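Paenibacillus xanthan lyase (Paenibacillus, PDB 6F2P) cleaves the bacterial polysaccharide xanthan by elimination, probably removing the terminal mannose of its side chains as other xanthan lyases do. Local coordinates at residues V982-G987 / G1006-N1011; V322-L327 / V355-E360; T445-S450 / H474-S479; F689-S694 / V747-T752. All blocks are in the same frame, centred on the assembly; numbering follows the deposited sequence.

Interaction 1 (V982-G987 / G1006-N1011); sequences VTHSGG and GTYSFN
The imidazole of H984 and the phenol of Y1008 form an offset stack, their centroids 4.6 Å apart and their planes turned by 28°. Y1008 presents CB and CD1 to one face of the histidine, while the other face receives the carbonyl O of G987. With CG lodged between its backbone N and carbonyl carbon (chi1 54°), H984 folds its ring back along the turn, where ND1 donates to S985 O at 2.8 Å. Its CB meanwhile rests over a face of F1010, 3.6 Å from CE1, so that a single residue packs against two aromatics. V982 fills in beside them: its CG1 lies 3.9 Å from Y1008 CD2 and approaches the edge of F1010; a branched apolar side chain such as this valine suits the buried position. The strands carrying these groups belong to different antiparallel sheets of the golvesin-type C-terminal beta-sandwich, and F1010 continues inward to L1036 and V964. H984 to G987 is the type II turn of a hairpin, with glycine at G986, where the positive phi would push a side chain against the preceding carbonyl. Were H984 an alanine, its CB could still sit on F1010, but Y1008 would probably lose its stacking partner and S985 O its imidazole donor. Past the rings, S985 N donates to S1009 O at 2.7 Å, and S985 OG donates to N1011 OD1 at 3.0 Å.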
loop_
_atom_site.group_PDB
_atom_site.type_symbol
_atom_site.label_atom_id
_atom_site.label_comp_id
_atom_site.label_asym_id
_atom_site.label_seq_id
_atom_site.Cartn_x
_atom_site.Cartn_y
_atom_site.Cartn_z
ATOM N N VAL A 982 -17.403 35.229 47.869
ATOM C CA VAL A 982 -16.751 34.395 46.877
ATOM C C VAL A 982 -17.049 32.941 47.211
ATOM O O VAL A 982 -16.495 32.391 48.162
ATOM C CB VAL A 982 -15.231 34.626 46.851
ATOM C CG1 VAL A 982 -14.575 33.682 45.862
ATOM C CG2 VAL A 982 -14.923 36.073 46.505
ATOM N N THR A 983 -17.950 32.329 46.450
ATOM C CA THR A 983 -18.265 30.920 46.651
ATOM C C THR A 983 -17.359 30.079 45.768
ATOM O O THR A 983 -17.418 30.162 44.550
ATOM C CB THR A 983 -19.738 30.602 46.335
ATOM O OG1 THR A 983 -20.590 31.582 46.945
ATOM C CG2 THR A 983 -20.105 29.221 46.852
ATOM N N HIS A 984 -16.510 29.276 46.394
ATOM C CA HIS A 984 -15.532 28.477 45.676
ATOM C C HIS A 984 -15.668 27.010 46.072
ATOM O O HIS A 984 -16.621 26.622 46.755
ATOM C CB HIS A 984 -14.130 28.966 46.025
ATOM C CG HIS A 984 -13.863 28.990 47.492
ATOM N ND1 HIS A 984 -13.261 27.941 48.162
ATOM C CD2 HIS A 984 -14.153 29.913 48.442
ATOM C CE1 HIS A 984 -13.180 28.226 49.444
ATOM N NE2 HIS A 984 -13.718 29.423 49.642
ATOM N N SER A 985 -14.708 26.198 45.647
ATOM C CA SER A 985 -14.673 24.800 46.046
ATOM C C SER A 985 -14.248 24.697 47.511
ATOM O O SER A 985 -13.145 25.110 47.888
ATOM C CB SER A 985 -13.723 24.003 45.144
ATOM O OG SER A 985 -13.683 22.633 45.502
ATOM N N GLY A 986 -15.138 24.163 48.337
ATOM C CA GLY A 986 -14.828 23.963 49.738
ATOM C C GLY A 986 -15.615 24.863 50.670
ATOM O O GLY A 986 -15.683 24.607 51.874
ATOM N N GLY A 987 -16.206 25.917 50.118
ATOM C CA GLY A 987 -17.003 26.836 50.909
ATOM C C GLY A 987 -17.081 28.238 50.338
ATOM O O GLY A 987 -16.719 28.475 49.188
ATOM N N GLY A 1006 -8.976 37.539 46.743
ATOM C CA GLY A 1006 -8.465 36.348 47.392
ATOM C C GLY A 1006 -8.016 35.288 46.411
ATOM O O GLY A 1006 -8.062 35.486 45.196
ATOM N N THR A 1007 -7.575 34.155 46.941
ATOM C CA THR A 1007 -7.115 33.054 46.111
ATOM C C THR A 1007 -7.732 31.754 46.633
ATOM O O THR A 1007 -7.556 31.398 47.795
ATOM C CB THR A 1007 -5.579 32.994 46.098
ATOM O OG1 THR A 1007 -5.059 34.289 45.773
ATOM C CG2 THR A 1007 -5.080 32.003 45.070
ATOM N N TYR A 1008 -8.480 31.063 45.776
ATOM C CA TYR A 1008 -9.290 29.922 46.204
ATOM C C TYR A 1008 -9.240 28.776 45.204
ATOM O O TYR A 1008 -8.810 28.953 44.064
ATOM C CB TYR A 1008 -10.749 30.354 46.411
ATOM C CG TYR A 1008 -10.896 31.570 47.297
ATOM C CD1 TYR A 1008 -11.043 31.437 48.673
ATOM C CD2 TYR A 1008 -10.874 32.857 46.760
ATOM C CE1 TYR A 1008 -11.164 32.545 49.489
ATOM C CE2 TYR A 1008 -10.996 33.975 47.572
ATOM C CZ TYR A 1008 -11.140 33.812 48.936
ATOM O OH TYR A 1008 -11.257 34.914 49.753
ATOM N N SER A 1009 -9.675 27.598 45.640
ATOM C CA SER A 1009 -9.797 26.455 44.744
ATOM C C SER A 1009 -11.167 26.463 44.100
ATOM O O SER A 1009 -12.178 26.592 44.777
ATOM C CB SER A 1009 -9.606 25.144 45.503
ATOM O OG SER A 1009 -8.272 25.008 45.945
ATOM N N PHE A 1010 -11.199 26.336 42.782
ATOM C CA PHE A 1010 -12.465 26.230 42.073
ATOM C C PHE A 1010 -12.521 24.926 41.289
ATOM O O PHE A 1010 -11.500 24.425 40.815
ATOM C CB PHE A 1010 -12.651 27.399 41.106
ATOM C CG PHE A 1010 -12.853 28.725 41.775
ATOM C CD1 PHE A 1010 -14.123 29.138 42.158
ATOM C CD2 PHE A 1010 -11.776 29.577 41.998
ATOM C CE1 PHE A 1010 -14.319 30.377 42.765
ATOM C CE2 PHE A 1010 -11.959 30.816 42.607
ATOM C CZ PHE A 1010 -13.235 31.218 42.989
ATOM N N ASN A 1011 -13.721 24.379 41.153
ATOM C CA ASN A 1011 -13.936 23.258 40.254
ATOM C C ASN A 1011 -14.247 23.786 38.865
ATOM O O ASN A 1011 -14.774 24.891 38.716
ATOM C CB ASN A 1011 -15.083 22.374 40.750
ATOM C CG ASN A 1011 -14.789 21.740 42.097
ATOM O OD1 ASN A 1011 -15.377 22.113 43.112
ATOM N ND2 ASN A 1011 -13.877 20.774 42.111
#

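Interaction 2 (V322-L327 / V355-E360); sequences VKYWLL and VTSRGE
Y324 lays one face of its ring on the backbone of G359, whose carbonyl O stands over the ring centre while its carbonyl carbon comes to 3.5 Å from Y324 CE1. CG anti to the backbone N (chi1 177°) carries the phenol straight out from the helix to meet this peptide. At the ring edge S357 OG lies 3.2 Å from Y324 CD1. Glycine suits the position under the ring, because the positive phi of G359 would force a CB against the carbonyl before it. R358 also packs against Y324: bent at chi3, it turns back so that NE, with G359 O in the guanidinium plane, donates to that oxygen at 2.7 Å. Its NH2 then approaches Y324 CE2 obliquely, and a water bridges this nitrogen to W325 across the contact, accepting from R358 NH2 at 3.2 Å and from W325 NE1 at 2.9 Å. The charge of R358 is met through NH1 by a salt bridge to E268. K323 works at the other end as an extended chain. Its methylenes run past V355, and NZ donates to V355 O at 2.8 Å; L349 O gives it a second, weak acceptor. Thus helix 312-328 grips the connection from helix 340-351 to strand 363-367, the passage from alpha-helical domain to beta super-sandwich that is characteristic of polysaccharide lyase family 8.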
loop_
_atom_site.group_PDB
_atom_site.type_symbol
_atom_site.label_atom_id
_atom_site.label_comp_id
_atom_site.label_asym_id
_atom_site.label_seq_id
_atom_site.Cartn_x
_atom_site.Cartn_y
_atom_site.Cartn_z
ATOM N N VAL A 322 -6.909 -25.244 -8.512
ATOM C CA VAL A 322 -6.324 -25.732 -9.755
ATOM C C VAL A 322 -7.355 -26.480 -10.606
ATOM O O VAL A 322 -7.402 -26.305 -11.826
ATOM C CB VAL A 322 -5.072 -26.602 -9.502
ATOM C CG1 VAL A 322 -4.624 -27.325 -10.771
ATOM C CG2 VAL A 322 -3.949 -25.740 -8.987
ATOM N N LYS A 323 -8.197 -27.290 -9.970
ATOM C CA LYS A 323 -9.238 -27.988 -10.716
ATOM C C LYS A 323 -10.143 -27.000 -11.433
ATOM O O LYS A 323 -10.396 -27.145 -12.631
ATOM C CB LYS A 323 -10.075 -28.898 -9.815
ATOM C CG LYS A 323 -11.068 -29.764 -10.589
ATOM C CD LYS A 323 -11.493 -30.987 -9.796
ATOM C CE LYS A 323 -12.317 -31.936 -10.657
ATOM N NZ LYS A 323 -12.656 -33.209 -9.954
ATOM N N TYR A 324 -10.616 -26.002 -10.688
ATOM C CA TYR A 324 -11.440 -24.916 -11.219
ATOM C C TYR A 324 -10.846 -24.334 -12.488
ATOM O O TYR A 324 -11.525 -24.238 -13.511
ATOM C CB TYR A 324 -11.592 -23.804 -10.171
ATOM C CG TYR A 324 -12.378 -22.590 -10.636
ATOM C CD1 TYR A 324 -13.737 -22.683 -10.916
ATOM C CD2 TYR A 324 -11.769 -21.351 -10.777
ATOM C CE1 TYR A 324 -14.468 -21.575 -11.334
ATOM C CE2 TYR A 324 -12.491 -20.236 -11.194
ATOM C CZ TYR A 324 -13.842 -20.355 -11.468
ATOM O OH TYR A 324 -14.578 -19.262 -11.885
ATOM N N TRP A 325 -9.572 -23.961 -12.417
ATOM C CA TRP A 325 -8.891 -23.362 -13.552
ATOM C C TRP A 325 -8.695 -24.335 -14.718
ATOM O O TRP A 325 -8.708 -23.927 -15.881
ATOM C CB TRP A 325 -7.537 -22.800 -13.122
ATOM C CG TRP A 325 -7.630 -21.649 -12.161
ATOM C CD1 TRP A 325 -8.572 -20.651 -12.151
ATOM C CD2 TRP A 325 -6.744 -21.376 -11.064
ATOM N NE1 TRP A 325 -8.317 -19.774 -11.118
ATOM C CE2 TRP A 325 -7.205 -20.200 -10.436
ATOM C CE3 TRP A 325 -5.606 -22.014 -10.552
ATOM C CZ2 TRP A 325 -6.564 -19.650 -9.326
ATOM C CZ3 TRP A 325 -4.974 -21.470 -9.450
ATOM C CH2 TRP A 325 -5.451 -20.300 -8.849
ATOM N N LEU A 326 -8.494 -25.613 -14.417
ATOM C CA LEU A 326 -8.239 -26.599 -15.467
ATOM C C LEU A 326 -9.514 -26.887 -16.234
ATOM O O LEU A 326 -9.490 -27.072 -17.448
ATOM C CB LEU A 326 -7.688 -27.893 -14.884
ATOM C CG LEU A 326 -6.231 -27.879 -14.441
ATOM C CD1 LEU A 326 -5.908 -29.131 -13.639
ATOM C CD2 LEU A 326 -5.340 -27.780 -15.661
ATOM N N LEU A 327 -10.630 -26.913 -15.513
ATOM C CA LEU A 327 -11.942 -27.132 -16.113
ATOM C C LEU A 327 -12.326 -25.985 -17.049
ATOM O O LEU A 327 -13.094 -26.164 -18.000
ATOM C CB LEU A 327 -12.994 -27.290 -15.009
ATOM C CG LEU A 327 -12.868 -28.561 -14.169
ATOM C CD1 LEU A 327 -13.694 -28.445 -12.916
ATOM C CD2 LEU A 327 -13.292 -29.776 -14.975
ATOM N N VAL A 355 -12.499 -34.473 -5.355
ATOM C CA VAL A 355 -12.065 -33.082 -5.382
ATOM C C VAL A 355 -13.082 -32.279 -6.173
ATOM O O VAL A 355 -13.316 -32.553 -7.349
ATOM C CB VAL A 355 -10.681 -32.908 -6.039
ATOM C CG1 VAL A 355 -10.361 -31.437 -6.195
ATOM C CG2 VAL A 355 -9.605 -33.600 -5.216
ATOM N N THR A 356 -13.700 -31.301 -5.522
ATOM C CA THR A 356 -14.657 -30.437 -6.195
ATOM C C THR A 356 -13.990 -29.117 -6.588
ATOM O O THR A 356 -13.143 -28.598 -5.855
ATOM C CB THR A 356 -15.896 -30.156 -5.303
ATOM O OG1 THR A 356 -15.483 -29.529 -4.083
ATOM C CG2 THR A 356 -16.625 -31.448 -4.968
ATOM N N SER A 357 -14.360 -28.595 -7.753
ATOM C CA SER A 357 -13.968 -27.249 -8.174
ATOM C C SER A 357 -14.171 -26.202 -7.066
ATOM O O SER A 357 -15.172 -26.237 -6.354
ATOM C CB SER A 357 -14.770 -26.858 -9.422
ATOM O OG SER A 357 -14.641 -25.482 -9.715
ATOM N N ARG A 358 -13.220 -25.283 -6.911
ATOM C CA ARG A 358 -13.330 -24.230 -5.897
ATOM C C ARG A 358 -14.483 -23.279 -6.191
ATOM O O ARG A 358 -15.156 -22.780 -5.286
ATOM C CB ARG A 358 -12.043 -23.409 -5.823
ATOM C CG ARG A 358 -12.147 -22.179 -4.917
ATOM C CD ARG A 358 -11.189 -21.085 -5.331
ATOM N NE ARG A 358 -11.600 -20.426 -6.567
ATOM C CZ ARG A 358 -10.855 -19.537 -7.221
ATOM N NH1 ARG A 358 -9.659 -19.204 -6.757
ATOM N NH2 ARG A 358 -11.304 -18.977 -8.335
ATOM N N GLY A 359 -14.692 -23.013 -7.470
ATOM C CA GLY A 359 -15.709 -22.074 -7.877
ATOM C C GLY A 359 -15.144 -20.680 -8.022
ATOM O O GLY A 359 -13.942 -20.457 -7.864
ATOM N N GLU A 360 -16.026 -19.740 -8.333
ATOM C CA GLU A 360 -15.664 -18.338 -8.437
ATOM C C GLU A 360 -15.175 -17.811 -7.082
ATOM O O GLU A 360 -15.795 -18.067 -6.047
ATOM C CB GLU A 360 -16.886 -17.548 -8.894
ATOM C CG GLU A 360 -16.596 -16.179 -9.439
ATOM C CD GLU A 360 -17.781 -15.627 -10.203
ATOM O OE1 GLU A 360 -17.576 -15.111 -11.328
ATOM O OE2 GLU A 360 -18.914 -15.725 -9.674
HETATM O O HOH W 1 -10.161 -17.545 -10.992
#

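Interaction 3 (T445-S450 / H474-S479)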
loop_
_atom_site.group_PDB
_atom_site.type_symbol
_atom_site.label_atom_id
_atom_site.label_comp_id
_atom_site.label_asym_id
_atom_site.label_seq_id
_atom_site.Cartn_x
_atom_site.Cartn_y
_atom_site.Cartn_z
ATOM N N THR A 445 5.205 9.646 -24.575
ATOM C CA THR A 445 5.890 8.563 -23.890
ATOM C C THR A 445 6.216 9.007 -22.476
ATOM O O THR A 445 5.955 10.152 -22.098
ATOM C CB THR A 445 7.194 8.157 -24.608
ATOM O OG1 THR A 445 8.124 9.250 -24.574
ATOM C CG2 THR A 445 6.912 7.751 -26.053
ATOM N N GLN A 446 6.792 8.102 -21.695
ATOM C CA GLN A 446 7.184 8.438 -20.343
ATOM C C GLN A 446 8.434 7.666 -19.989
ATOM O O GLN A 446 8.526 6.461 -20.239
ATOM C CB GLN A 446 6.055 8.132 -19.339
ATOM C CG GLN A 446 6.453 8.390 -17.890
ATOM C CD GLN A 446 5.363 8.063 -16.875
ATOM O OE1 GLN A 446 5.411 8.528 -15.732
ATOM N NE2 GLN A 446 4.382 7.259 -17.282
ATOM N N THR A 447 9.392 8.381 -19.412
ATOM C CA THR A 447 10.632 7.800 -18.926
ATOM C C THR A 447 10.382 6.544 -18.085
ATOM O O THR A 447 9.577 6.558 -17.147
ATOM C CB THR A 447 11.395 8.839 -18.099
ATOM O OG1 THR A 447 11.682 9.967 -18.934
ATOM C CG2 THR A 447 12.690 8.264 -17.543
ATOM N N ALA A 448 11.070 5.465 -18.439
ATOM C CA ALA A 448 10.929 4.193 -17.753
ATOM C C ALA A 448 11.667 4.149 -16.419
ATOM O O ALA A 448 12.500 5.002 -16.121
ATOM C CB ALA A 448 11.425 3.078 -18.637
ATOM N N ASN A 449 11.349 3.132 -15.629
ATOM C CA ASN A 449 12.086 2.827 -14.414
ATOM C C ASN A 449 12.145 3.980 -13.423
ATOM O O ASN A 449 13.173 4.196 -12.782
ATOM C CB ASN A 449 13.504 2.363 -14.751
ATOM C CG ASN A 449 13.542 1.409 -15.931
ATOM O OD1 ASN A 449 12.722 0.501 -16.037
ATOM N ND2 ASN A 449 14.499 1.618 -16.828
ATOM N N SER A 450 11.037 4.707 -13.297
ATOM C CA SER A 450 11.004 5.914 -12.480
ATOM C C SER A 450 9.835 5.944 -11.506
ATOM O O SER A 450 8.747 5.456 -11.814
ATOM C CB SER A 450 10.897 7.133 -13.387
ATOM O OG SER A 450 11.890 7.105 -14.392
ATOM N N HIS A 474 1.410 11.924 -11.194
ATOM C CA HIS A 474 2.270 12.964 -11.734
ATOM C C HIS A 474 3.242 12.318 -12.702
ATOM O O HIS A 474 4.274 11.788 -12.286
ATOM C CB HIS A 474 3.051 13.679 -10.642
ATOM C CG HIS A 474 3.909 14.790 -11.167
ATOM N ND1 HIS A 474 4.958 15.326 -10.447
ATOM C CD2 HIS A 474 3.873 15.460 -12.340
ATOM C CE1 HIS A 474 5.530 16.281 -11.160
ATOM N NE2 HIS A 474 4.896 16.382 -12.314
ATOM N N THR A 475 2.887 12.343 -13.983
ATOM C CA THR A 475 3.695 11.752 -15.043
ATOM C C THR A 475 5.142 12.212 -14.937
ATOM O O THR A 475 5.403 13.408 -14.792
ATOM C CB THR A 475 3.138 12.139 -16.427
ATOM O OG1 THR A 475 1.718 11.932 -16.443
ATOM C CG2 THR A 475 3.776 11.291 -17.517
ATOM N N VAL A 476 6.090 11.278 -14.984
ATOM C CA VAL A 476 7.485 11.689 -14.833
ATOM C C VAL A 476 7.965 12.375 -16.107
ATOM O O VAL A 476 7.632 11.950 -17.216
ATOM C CB VAL A 476 8.432 10.544 -14.375
ATOM C CG1 VAL A 476 7.689 9.546 -13.503
ATOM C CG2 VAL A 476 9.044 9.850 -15.544
ATOM N N GLY A 477 8.706 13.465 -15.945
ATOM C CA GLY A 477 9.142 14.250 -17.089
ATOM C C GLY A 477 8.054 15.148 -17.666
ATOM O O GLY A 477 8.272 15.847 -18.655
ATOM N N LYS A 478 6.879 15.136 -17.046
ATOM C CA LYS A 478 5.787 15.984 -17.493
ATOM C C LYS A 478 5.255 16.835 -16.347
ATOM O O LYS A 478 5.569 16.588 -15.180
ATOM C CB LYS A 478 4.667 15.137 -18.090
ATOM C CG LYS A 478 5.123 14.162 -19.187
ATOM C CD LYS A 478 5.737 14.867 -20.370
ATOM C CE LYS A 478 5.875 13.907 -21.558
ATOM N NZ LYS A 478 6.652 14.510 -22.697
ATOM N N SER A 479 4.466 17.853 -16.673
ATOM C CA SER A 479 3.841 18.645 -15.623
ATOM C C SER A 479 2.542 17.963 -15.217
ATOM O O SER A 479 2.052 18.161 -14.099
ATOM C CB SER A 479 3.559 20.069 -16.091
ATOM O OG SER A 479 2.586 20.082 -17.123
HETATM O O HOH W 2 8.970 10.910 -19.418
#
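Q446 and V476 mark the closest backbone approach, their CA atoms 6.4 Å apart, where two irregular segments meet without pairing as strands. Residues T475 to K478 make a type II turn closed by K478 N on T475 O at 3.2 Å, with G477 taking the positive phi of its second corner. A water spans the gap, accepting from T447 N and donating to V476 O at 2.8 Å. The direct bond is made by a side chain: Q446 OE1 takes the N-H of V476 at 2.9 Å, nearly straight at 169°. Fully extended from chi1 (176°) outward, the Q446 chain carries its amide across to the turn. In the super-sandwich domain this turn joins the neighbouring strands 466-474 and 481-488, whereas 445-450 belongs to the connection between strands 439-441 and 457-462 of two different sheets. Q446 NE2 is held by D409, which fixes the amide's orientation. A leucine in place of Q446 would probably leave V476 N and D409 without this amide partner. V476 points its methyls at the other segment, CG2 lying 3.6 Å from T447 CB and 3.9 Å from S450 CB, while T475 CG2 packs 3.7 Å from Q446 CD.

Interaction 4 (F689-S694 / V747-T752)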
loop_
_atom_site.group_PDB
_atom_site.type_symbol
_atom_site.label_atom_id
_atom_site.label_comp_id
_atom_site.label_asym_id
_atom_site.label_seq_id
_atom_site.Cartn_x
_atom_site.Cartn_y
_atom_site.Cartn_z
ATOM N N PHE A 689 -22.179 0.755 12.849
ATOM C CA PHE A 689 -21.511 1.625 11.906
ATOM C C PHE A 689 -20.028 1.302 11.944
ATOM O O PHE A 689 -19.390 1.405 12.996
ATOM C CB PHE A 689 -21.734 3.077 12.296
ATOM C CG PHE A 689 -21.466 4.039 11.200
ATOM C CD1 PHE A 689 -20.169 4.374 10.858
ATOM C CD2 PHE A 689 -22.511 4.623 10.509
ATOM C CE1 PHE A 689 -19.920 5.270 9.832
ATOM C CE2 PHE A 689 -22.272 5.513 9.489
ATOM C CZ PHE A 689 -20.976 5.841 9.149
ATOM N N GLU A 690 -19.479 0.902 10.801
ATOM C CA GLU A 690 -18.075 0.527 10.746
ATOM C C GLU A 690 -17.273 1.471 9.855
ATOM O O GLU A 690 -17.744 1.911 8.803
ATOM C CB GLU A 690 -17.934 -0.915 10.276
ATOM C CG GLU A 690 -16.505 -1.351 10.109
ATOM C CD GLU A 690 -16.384 -2.751 9.547
ATOM O OE1 GLU A 690 -17.415 -3.337 9.156
ATOM O OE2 GLU A 690 -15.249 -3.262 9.503
ATOM N N ILE A 691 -16.062 1.792 10.292
ATOM C CA ILE A 691 -15.183 2.665 9.528
ATOM C C ILE A 691 -13.809 2.036 9.302
ATOM O O ILE A 691 -13.200 1.488 10.223
ATOM C CB ILE A 691 -15.004 4.015 10.225
ATOM C CG1 ILE A 691 -16.356 4.696 10.410
ATOM C CG2 ILE A 691 -14.062 4.909 9.421
ATOM C CD1 ILE A 691 -16.710 4.956 11.851
ATOM N N SER A 692 -13.328 2.103 8.067
ATOM C CA SER A 692 -11.994 1.614 7.743
ATOM C C SER A 692 -11.113 2.778 7.309
ATOM O O SER A 692 -11.512 3.583 6.465
ATOM C CB SER A 692 -12.060 0.570 6.635
ATOM O OG SER A 692 -10.788 -0.011 6.400
ATOM N N VAL A 693 -9.925 2.881 7.900
ATOM C CA VAL A 693 -9.016 3.989 7.609
ATOM C C VAL A 693 -7.616 3.508 7.252
ATOM O O VAL A 693 -7.117 2.552 7.846
ATOM C CB VAL A 693 -8.884 4.921 8.822
ATOM C CG1 VAL A 693 -8.130 6.196 8.443
ATOM C CG2 VAL A 693 -10.246 5.251 9.370
ATOM N N SER A 694 -6.975 4.168 6.292
ATOM C CA SER A 694 -5.573 3.884 5.998
ATOM C C SER A 694 -4.862 5.162 5.606
ATOM O O SER A 694 -5.494 6.117 5.171
ATOM C CB SER A 694 -5.448 2.867 4.867
ATOM O OG SER A 694 -5.719 3.478 3.619
ATOM N N VAL A 747 -12.797 0.147 12.911
ATOM C CA VAL A 747 -13.536 0.294 14.152
ATOM C C VAL A 747 -15.028 0.154 13.851
ATOM O O VAL A 747 -15.515 0.663 12.846
ATOM C CB VAL A 747 -13.232 1.645 14.850
ATOM C CG1 VAL A 747 -13.638 2.826 13.977
ATOM C CG2 VAL A 747 -13.929 1.727 16.207
ATOM N N LYS A 748 -15.749 -0.566 14.704
ATOM C CA LYS A 748 -17.182 -0.757 14.512
ATOM C C LYS A 748 -17.956 -0.303 15.749
ATOM O O LYS A 748 -17.787 -0.838 16.851
ATOM C CB LYS A 748 -17.509 -2.213 14.156
ATOM C CG LYS A 748 -19.005 -2.480 13.983
ATOM C CD LYS A 748 -19.282 -3.656 13.051
ATOM C CE LYS A 748 -18.627 -4.938 13.542
ATOM N NZ LYS A 748 -19.046 -6.147 12.767
ATOM N N PHE A 749 -18.799 0.702 15.551
ATOM C CA PHE A 749 -19.575 1.284 16.629
ATOM C C PHE A 749 -20.974 0.680 16.695
ATOM O O PHE A 749 -21.523 0.249 15.682
ATOM C CB PHE A 749 -19.684 2.785 16.409
ATOM C CG PHE A 749 -18.416 3.533 16.690
ATOM C CD1 PHE A 749 -18.099 3.925 17.983
ATOM C CD2 PHE A 749 -17.544 3.859 15.661
ATOM C CE1 PHE A 749 -16.929 4.631 18.247
ATOM C CE2 PHE A 749 -16.371 4.564 15.917
ATOM C CZ PHE A 749 -16.063 4.950 17.211
ATOM N N SER A 750 -21.556 0.655 17.890
ATOM C CA SER A 750 -22.943 0.238 18.037
ATOM C C SER A 750 -23.864 1.447 17.881
ATOM O O SER A 750 -23.525 2.553 18.296
ATOM C CB SER A 750 -23.160 -0.429 19.393
ATOM O OG SER A 750 -22.855 0.458 20.457
ATOM N N LEU A 751 -25.030 1.243 17.279
ATOM C CA LEU A 751 -25.972 2.343 17.087
ATOM C C LEU A 751 -27.236 2.179 17.926
ATOM O O LEU A 751 -28.041 3.104 18.034
ATOM C CB LEU A 751 -26.352 2.470 15.614
ATOM C CG LEU A 751 -25.248 2.882 14.642
ATOM C CD1 LEU A 751 -25.822 3.067 13.242
ATOM C CD2 LEU A 751 -24.564 4.151 15.116
ATOM N N THR A 752 -27.409 0.997 18.508
ATOM C CA THR A 752 -28.585 0.711 19.322
ATOM C C THR A 752 -28.215 0.229 20.722
ATOM O O THR A 752 -27.033 0.079 21.062
ATOM C CB THR A 752 -29.486 -0.355 18.672
ATOM O OG1 THR A 752 -28.743 -1.573 18.509
ATOM C CG2 THR A 752 -30.016 0.128 17.322
#
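F689 and F749 face each other as an antiparallel hydrogen-bonded pair, F689 N donating to F749 O at 3.0 Å and F749 N to F689 O at 2.7 Å. I691 and V747 repeat the pattern, with I691 N reaching V747 O at 2.8 Å and V747 N reaching I691 O at 3.0 Å. Between these pairs E690 and K748 form the non-hydrogen-bonded one, where CA-H...O contacts run from K748 CA to F689 O and from E690 CA to V747 O. The two strands run at 162°. They are neighbours in the larger antiparallel sheet of the family 8 lyase beta-sandwich that follows the super-sandwich, with strands 678-684 and 714-718 as their next partners in that sheet.

Apolar contacts gather on the face of F689, I691, V747 and F749. I691 CD1 comes to the edge of the F749 ring, 4.1 Å from CD2, and I691 CB lies 4.2 Å from V747 CG1. F733 of the opposing sheet touches I691, V747 and F749, so large hydrophobic residues suit this inward side. The F689 ring swings away from strand 744-750 (chi1 -162°, with CG opposite the backbone N) toward T682 and E684, while its CB meets L751 CD2 at 4.1 Å.

Charged residues occupy the opposite face. E690 and K748 touch through their aliphatic parts, CB to CB at 4.1 Å, and their opposite charges are near each other without E690 OE1 and K748 NZ being in contact. Long chains with polar ends fit this less buried side, where E690 also touches K746.

The four contacts follow one another through the chain and share no elements; even the nearest, interactions 3 and 4, keep about 18 Å between their closest atoms. Interaction 4 is the most buried and regular, joining neighbouring strands of one sheet by backbone bonds with an apolar inner face. Interaction 1 instead joins strands of two facing sheets in the most C-terminal domain, so rings and a histidine do the work that main-chain ladders do in interaction 4. Interactions 2 and 3 concern loops: the first, at the surface, sets a loop on a helix with tyrosine, arginine and lysine, whereas the second, partly buried, relies on one glutamine amide, a water and a valine.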